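Local coordinates for protein ATP:cob(I)alamin adenosyltransferase (Salmonella enterica subsp. enterica serovar Livingstone, PDB 5CX7) that probably converts cob(I)alamin to adenosylcobalamin, the cofactor of propanediol dehydratase, and binds heme through the domain described here, at residues E[25-36]-E[49-60]. Numbering follows the deposited sequence.
Sequences VERAQQLQVPVV and TWRMPDALLVSS. With HEM (protoporphyrin IX containing Fe), chain B.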
loop_
_atom_site.group_PDB
_atom_site.type_symbol
_atom_site.label_atom_id
_atom_site.label_comp_id
_atom_site.label_asym_id
_atom_site.label_seq_id
_atom_site.Cartn_x
_atom_site.Cartn_y
_atom_site.Cartn_z
ATOM N N VAL E 25 0.806 -26.216 -19.100
ATOM C CA VAL E 25 -0.406 -25.899 -19.861
ATOM C C VAL E 25 -1.045 -27.164 -20.454
ATOM O O VAL E 25 -2.273 -27.353 -20.391
ATOM C CB VAL E 25 -0.087 -24.891 -20.969
ATOM C CG1 VAL E 25 -1.218 -24.739 -21.995
ATOM C CG2 VAL E 25 0.220 -23.521 -20.384
ATOM N N GLU E 26 -0.218 -28.047 -21.034
ATOM C CA GLU E 26 -0.724 -29.335 -21.562
ATOM C C GLU E 26 -1.462 -30.153 -20.478
ATOM O O GLU E 26 -2.537 -30.697 -20.722
ATOM C CB GLU E 26 0.406 -30.151 -22.216
ATOM C CG GLU E 26 0.777 -29.527 -23.569
ATOM C CD GLU E 26 1.969 -30.198 -24.254
ATOM O OE1 GLU E 26 2.556 -31.154 -23.664
ATOM O OE2 GLU E 26 2.339 -29.747 -25.363
ATOM N N ARG E 27 -0.865 -30.277 -19.309
ATOM C CA ARG E 27 -1.482 -30.996 -18.228
ATOM C C ARG E 27 -2.796 -30.338 -17.758
ATOM O O ARG E 27 -3.799 -31.041 -17.511
ATOM C CB ARG E 27 -0.509 -31.152 -17.028
ATOM C CG ARG E 27 -1.039 -31.967 -15.872
ATOM C CD ARG E 27 -1.524 -33.352 -16.386
ATOM N NE ARG E 27 -1.986 -34.145 -15.272
ATOM C CZ ARG E 27 -2.784 -35.218 -15.373
ATOM N NH1 ARG E 27 -3.207 -35.649 -16.558
ATOM N NH2 ARG E 27 -3.207 -35.859 -14.249
ATOM N N ALA E 28 -2.788 -28.986 -17.631
ATOM C CA ALA E 28 -4.022 -28.294 -17.299
ATOM C C ALA E 28 -5.134 -28.539 -18.354
ATOM O O ALA E 28 -6.319 -28.764 -18.003
ATOM C CB ALA E 28 -3.744 -26.795 -17.161
ATOM N N GLN E 29 -4.778 -28.516 -19.631
ATOM C CA GLN E 29 -5.713 -28.911 -20.705
ATOM C C GLN E 29 -6.277 -30.347 -20.515
ATOM O O GLN E 29 -7.472 -30.548 -20.673
ATOM C CB GLN E 29 -5.062 -28.795 -22.082
ATOM C CG GLN E 29 -4.861 -27.367 -22.495
ATOM C CD GLN E 29 -3.998 -27.206 -23.732
ATOM O OE1 GLN E 29 -3.270 -28.101 -24.118
ATOM N NE2 GLN E 29 -4.092 -26.074 -24.346
ATOM N N GLN E 30 -5.427 -31.308 -20.131
ATOM C CA GLN E 30 -5.887 -32.657 -19.894
ATOM C C GLN E 30 -6.886 -32.701 -18.762
ATOM O O GLN E 30 -7.837 -33.478 -18.800
ATOM C CB GLN E 30 -4.726 -33.606 -19.545
ATOM C CG GLN E 30 -3.849 -33.942 -20.740
ATOM C CD GLN E 30 -2.508 -34.600 -20.395
ATOM O OE1 GLN E 30 -2.185 -34.892 -19.249
ATOM N NE2 GLN E 30 -1.630 -34.595 -21.387
ATOM N N LEU E 31 -6.625 -31.888 -17.719
ATOM C CA LEU E 31 -7.510 -31.851 -16.585
ATOM C C LEU E 31 -8.738 -31.010 -16.842
ATOM O O LEU E 31 -9.582 -30.968 -15.965
ATOM C CB LEU E 31 -6.754 -31.377 -15.336
ATOM C CG LEU E 31 -5.615 -32.275 -14.868
ATOM C CD1 LEU E 31 -4.952 -31.719 -13.632
ATOM C CD2 LEU E 31 -6.097 -33.704 -14.586
ATOM N N GLN E 32 -8.756 -30.297 -17.956
ATOM C CA GLN E 32 -9.801 -29.334 -18.307
ATOM C C GLN E 32 -9.989 -28.208 -17.241
ATOM O O GLN E 32 -11.113 -27.904 -16.850
ATOM C CB GLN E 32 -11.125 -30.047 -18.536
ATOM C CG GLN E 32 -11.014 -30.997 -19.720
ATOM C CD GLN E 32 -12.362 -31.570 -20.144
ATOM O OE1 GLN E 32 -12.872 -31.123 -21.121
ATOM N NE2 GLN E 32 -12.892 -32.573 -19.468
ATOM N N VAL E 33 -8.879 -27.692 -16.740
ATOM C CA VAL E 33 -8.944 -26.589 -15.806
ATOM C C VAL E 33 -7.967 -25.508 -16.292
ATOM O O VAL E 33 -6.818 -25.797 -16.561
ATOM C CB VAL E 33 -8.735 -27.014 -14.363
ATOM C CG1 VAL E 33 -7.473 -27.803 -14.182
ATOM C CG2 VAL E 33 -8.740 -25.801 -13.433
ATOM N N PRO E 34 -8.475 -24.314 -16.534
ATOM C CA PRO E 34 -7.563 -23.246 -16.899
ATOM C C PRO E 34 -6.778 -22.689 -15.722
ATOM O O PRO E 34 -7.363 -22.422 -14.681
ATOM C CB PRO E 34 -8.500 -22.167 -17.467
ATOM C CG PRO E 34 -9.821 -22.409 -16.868
ATOM C CD PRO E 34 -9.885 -23.847 -16.444
ATOM N N VAL E 35 -5.464 -22.563 -15.888
ATOM C CA VAL E 35 -4.587 -22.084 -14.831
ATOM C C VAL E 35 -3.747 -20.911 -15.277
ATOM O O VAL E 35 -3.618 -20.613 -16.466
ATOM C CB VAL E 35 -3.688 -23.199 -14.234
ATOM C CG1 VAL E 35 -4.544 -24.323 -13.637
ATOM C CG2 VAL E 35 -2.699 -23.752 -15.273
ATOM N N VAL E 36 -3.129 -20.272 -14.266
ATOM C CA VAL E 36 -2.041 -19.436 -14.471
ATOM C C VAL E 36 -0.769 -20.185 -14.027
ATOM O O VAL E 36 -0.751 -20.827 -12.993
ATOM C CB VAL E 36 -2.158 -18.096 -13.636
ATOM C CG1 VAL E 36 -0.893 -17.235 -13.773
ATOM C CG2 VAL E 36 -3.352 -17.311 -14.044
ATOM N N THR E 49 5.261 -15.842 -17.076
ATOM C CA THR E 49 3.905 -15.985 -16.669
ATOM C C THR E 49 3.113 -16.364 -17.902
ATOM O O THR E 49 3.276 -15.768 -18.943
ATOM C CB THR E 49 3.313 -14.653 -16.065
ATOM O OG1 THR E 49 4.072 -14.316 -14.922
ATOM C CG2 THR E 49 1.870 -14.863 -15.578
ATOM N N TRP E 50 2.149 -17.244 -17.729
ATOM C CA TRP E 50 1.197 -17.600 -18.782
ATOM C C TRP E 50 -0.156 -17.875 -18.226
ATOM O O TRP E 50 -0.340 -18.665 -17.324
ATOM C CB TRP E 50 1.689 -18.888 -19.513
ATOM C CG TRP E 50 0.851 -19.188 -20.695
ATOM C CD1 TRP E 50 -0.365 -19.806 -20.703
ATOM C CD2 TRP E 50 1.090 -18.774 -22.032
ATOM N NE1 TRP E 50 -0.861 -19.871 -21.986
ATOM C CE2 TRP E 50 0.011 -19.238 -22.819
ATOM C CE3 TRP E 50 2.138 -18.096 -22.660
ATOM C CZ2 TRP E 50 -0.048 -19.042 -24.188
ATOM C CZ3 TRP E 50 2.080 -17.926 -24.057
ATOM C CH2 TRP E 50 1.000 -18.353 -24.779
ATOM N N ARG E 51 -1.169 -17.151 -18.719
ATOM C CA ARG E 51 -2.519 -17.315 -18.259
ATOM C C ARG E 51 -3.366 -17.961 -19.310
ATOM O O ARG E 51 -3.506 -17.428 -20.402
ATOM C CB ARG E 51 -3.185 -15.971 -17.922
ATOM C CG ARG E 51 -4.658 -16.071 -17.552
ATOM C CD ARG E 51 -5.266 -14.720 -17.089
ATOM N NE ARG E 51 -6.651 -14.928 -16.649
ATOM C CZ ARG E 51 -7.750 -14.871 -17.398
ATOM N NH1 ARG E 51 -7.712 -14.537 -18.687
ATOM N NH2 ARG E 51 -8.942 -15.104 -16.829
ATOM N N MET E 52 -3.999 -19.029 -18.942
ATOM C CA MET E 52 -4.946 -19.729 -19.841
ATOM C C MET E 52 -6.292 -19.035 -19.814
ATOM O O MET E 52 -6.695 -18.460 -18.769
ATOM C CB MET E 52 -5.098 -21.181 -19.452
ATOM C CG MET E 52 -3.829 -21.970 -19.543
ATOM S SD MET E 52 -3.924 -23.616 -18.861
ATOM C CE MET E 52 -5.170 -24.343 -19.969
ATOM N N PRO E 53 -6.990 -19.038 -20.964
ATOM C CA PRO E 53 -8.287 -18.358 -20.993
ATOM C C PRO E 53 -9.238 -18.854 -19.903
ATOM O O PRO E 53 -9.274 -20.030 -19.598
ATOM C CB PRO E 53 -8.840 -18.677 -22.408
ATOM C CG PRO E 53 -7.664 -19.041 -23.209
ATOM C CD PRO E 53 -6.651 -19.671 -22.268
ATOM N N ASP E 54 -9.959 -17.911 -19.289
ATOM C CA ASP E 54 -10.931 -18.172 -18.234
ATOM C C ASP E 54 -10.363 -18.681 -16.915
ATOM O O ASP E 54 -11.142 -19.056 -16.037
ATOM C CB ASP E 54 -12.045 -19.127 -18.685
ATOM C CG ASP E 54 -12.801 -18.621 -19.882
ATOM O OD1 ASP E 54 -13.172 -17.442 -19.896
ATOM O OD2 ASP E 54 -13.033 -19.435 -20.811
ATOM N N ALA E 55 -9.053 -18.621 -16.711
ATOM C CA ALA E 55 -8.521 -18.921 -15.384
ATOM C C ALA E 55 -9.130 -17.971 -14.337
ATOM O O ALA E 55 -9.365 -16.780 -14.591
ATOM C CB ALA E 55 -7.008 -18.805 -15.352
ATOM N N LEU E 56 -9.323 -18.487 -13.140
ATOM C CA LEU E 56 -9.868 -17.652 -12.042
ATOM C C LEU E 56 -9.046 -16.398 -11.950
ATOM O O LEU E 56 -7.801 -16.478 -11.939
ATOM C CB LEU E 56 -9.765 -18.360 -10.713
ATOM C CG LEU E 56 -10.614 -19.598 -10.474
ATOM C CD1 LEU E 56 -10.334 -20.184 -9.076
ATOM C CD2 LEU E 56 -12.090 -19.329 -10.622
ATOM N N LEU E 57 -9.702 -15.248 -11.774
ATOM C CA LEU E 57 -8.920 -14.008 -11.614
ATOM C C LEU E 57 -7.940 -14.010 -10.472
ATOM O O LEU E 57 -6.820 -13.500 -10.637
ATOM C CB LEU E 57 -9.792 -12.755 -11.476
ATOM C CG LEU E 57 -10.754 -12.314 -12.569
ATOM C CD1 LEU E 57 -11.412 -11.014 -12.140
ATOM C CD2 LEU E 57 -9.985 -12.104 -13.863
ATOM N N VAL E 58 -8.296 -14.603 -9.363
ATOM C CA VAL E 58 -7.377 -14.751 -8.205
ATOM C C VAL E 58 -6.046 -15.420 -8.541
ATOM O O VAL E 58 -5.023 -15.133 -7.951
ATOM C CB VAL E 58 -7.968 -15.419 -6.972
ATOM C CG1 VAL E 58 -9.121 -14.603 -6.405
ATOM C CG2 VAL E 58 -8.363 -16.885 -7.235
ATOM N N SER E 59 -6.098 -16.377 -9.493
ATOM C CA SER E 59 -4.891 -17.100 -9.895
ATOM C C SER E 59 -3.784 -16.260 -10.521
ATOM O O SER E 59 -2.602 -16.601 -10.394
ATOM C CB SER E 59 -5.306 -18.233 -10.890
ATOM O OG SER E 59 -6.215 -19.046 -10.171
ATOM N N SER E 60 -4.141 -15.114 -11.096
ATOM C CA SER E 60 -3.152 -14.089 -11.541
ATOM C C SER E 60 -2.229 -13.596 -10.423
ATOM O O SER E 60 -1.088 -13.222 -10.677
ATOM C CB SER E 60 -3.820 -12.903 -12.254
ATOM O OG SER E 60 -4.430 -13.396 -13.446
HETATM C CHA HEM B . 8.214 -23.522 -30.116
HETATM C CHB HEM B . 9.056 -19.416 -27.640
HETATM C CHC HEM B . 5.285 -20.645 -24.876
HETATM C CHD HEM B . 4.257 -24.448 -27.635
HETATM C C1A HEM B . 8.747 -22.367 -29.641
HETATM C C2A HEM B . 9.953 -21.819 -30.101
HETATM C C3A HEM B . 10.190 -20.670 -29.398
HETATM C C4A HEM B . 9.134 -20.463 -28.515
HETATM C CMA HEM B . 11.393 -19.752 -29.531
HETATM C CAA HEM B . 10.885 -22.403 -31.156
HETATM C CBA HEM B . 11.998 -23.141 -30.368
HETATM C CGA HEM B . 12.515 -24.388 -31.044
HETATM O O1A HEM B . 13.623 -24.336 -31.642
HETATM O O2A HEM B . 11.845 -25.453 -30.981
HETATM C C1B HEM B . 8.078 -19.375 -26.667
HETATM C C2B HEM B . 8.003 -18.380 -25.691
HETATM C C3B HEM B . 6.942 -18.713 -24.903
HETATM C C4B HEM B . 6.375 -19.982 -25.423
HETATM C CMB HEM B . 8.968 -17.189 -25.610
HETATM C CAB HEM B . 6.516 -17.873 -23.767
HETATM C CBB HEM B . 5.500 -18.053 -22.956
HETATM C C1C HEM B . 4.677 -21.792 -25.356
HETATM C C2C HEM B . 3.536 -22.412 -24.763
HETATM C C3C HEM B . 3.242 -23.514 -25.584
HETATM C C4C HEM B . 4.226 -23.518 -26.634
HETATM C CMC HEM B . 2.788 -21.962 -23.496
HETATM C CAC HEM B . 2.171 -24.563 -25.515
HETATM C CBC HEM B . 1.214 -24.652 -24.626
HETATM C C1D HEM B . 5.301 -24.453 -28.533
HETATM C C2D HEM B . 5.312 -25.534 -29.524
HETATM C C3D HEM B . 6.439 -25.319 -30.236
HETATM C C4D HEM B . 7.057 -24.086 -29.670
HETATM C CMD HEM B . 4.265 -26.625 -29.678
HETATM C CAD HEM B . 6.916 -26.157 -31.427
HETATM C CBD HEM B . 7.343 -27.586 -31.079
HETATM C CGD HEM B . 8.834 -27.811 -31.204
HETATM O O1D HEM B . 9.282 -28.804 -31.868
HETATM O O2D HEM B . 9.617 -27.027 -30.609
HETATM N NA HEM B . 8.264 -21.525 -28.635
HETATM N NB HEM B . 7.116 -20.275 -26.474
HETATM N NC HEM B . 5.109 -22.505 -26.443
HETATM N ND HEM B . 6.366 -23.609 -28.644
HETATM FE FE HEM B . 6.764 -22.008 -27.597
HETATM O O HOH W 1 -9.446 -21.666 -13.075
#
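Trp50 meets Val25 in the heme pocket, and what follows illustrates how the outermost strand of the chain's own sheet and the loop after it can seat a helix against that sheet. With CG anti to the backbone N (chi1 -173°), the indole swings out to heme, whose methyl CMC sits over the middle of one indole face, 3.8 Å from the ring plane; CG2 of Val25 reaches Trp50 CD1 at 3.8 Å, the two side chains running roughly perpendicular. Arg51 forms an antiparallel non-hydrogen-bonded pair with Val36, and its extended chain carries NH2 to a lone pair of Ala55 O at 2.8 Å, tying the strand to its own turn. Met52 fastens the segments twice. Its N donates to Val35 O at 3.0 Å, while SD accepts a weak but nearly straight bond from Val35 N (174°); SD also lies 3.6 Å from Ala28 CB, and a bend at chi3 (63°) turns CE toward Ala28 CB and Gln29 CG. Pro34 packs against the type II turn from Met52 to Ala55, its CB 3.1 Å from Pro53 O, and a water joins Pro34 O to Leu56 N. Finally, Ser59 CB packs on Val36 CG2 at 3.8 Å, its hydroxyl bonded to Ser123. The contact thus links the end of helix 14-31, strands 36-41 and 46-51 and the start of helix 59-72; helix 127-139 packs on Ala28 and Val35, and a strand of a second subunit continues the sheet beyond Thr49 and Trp50.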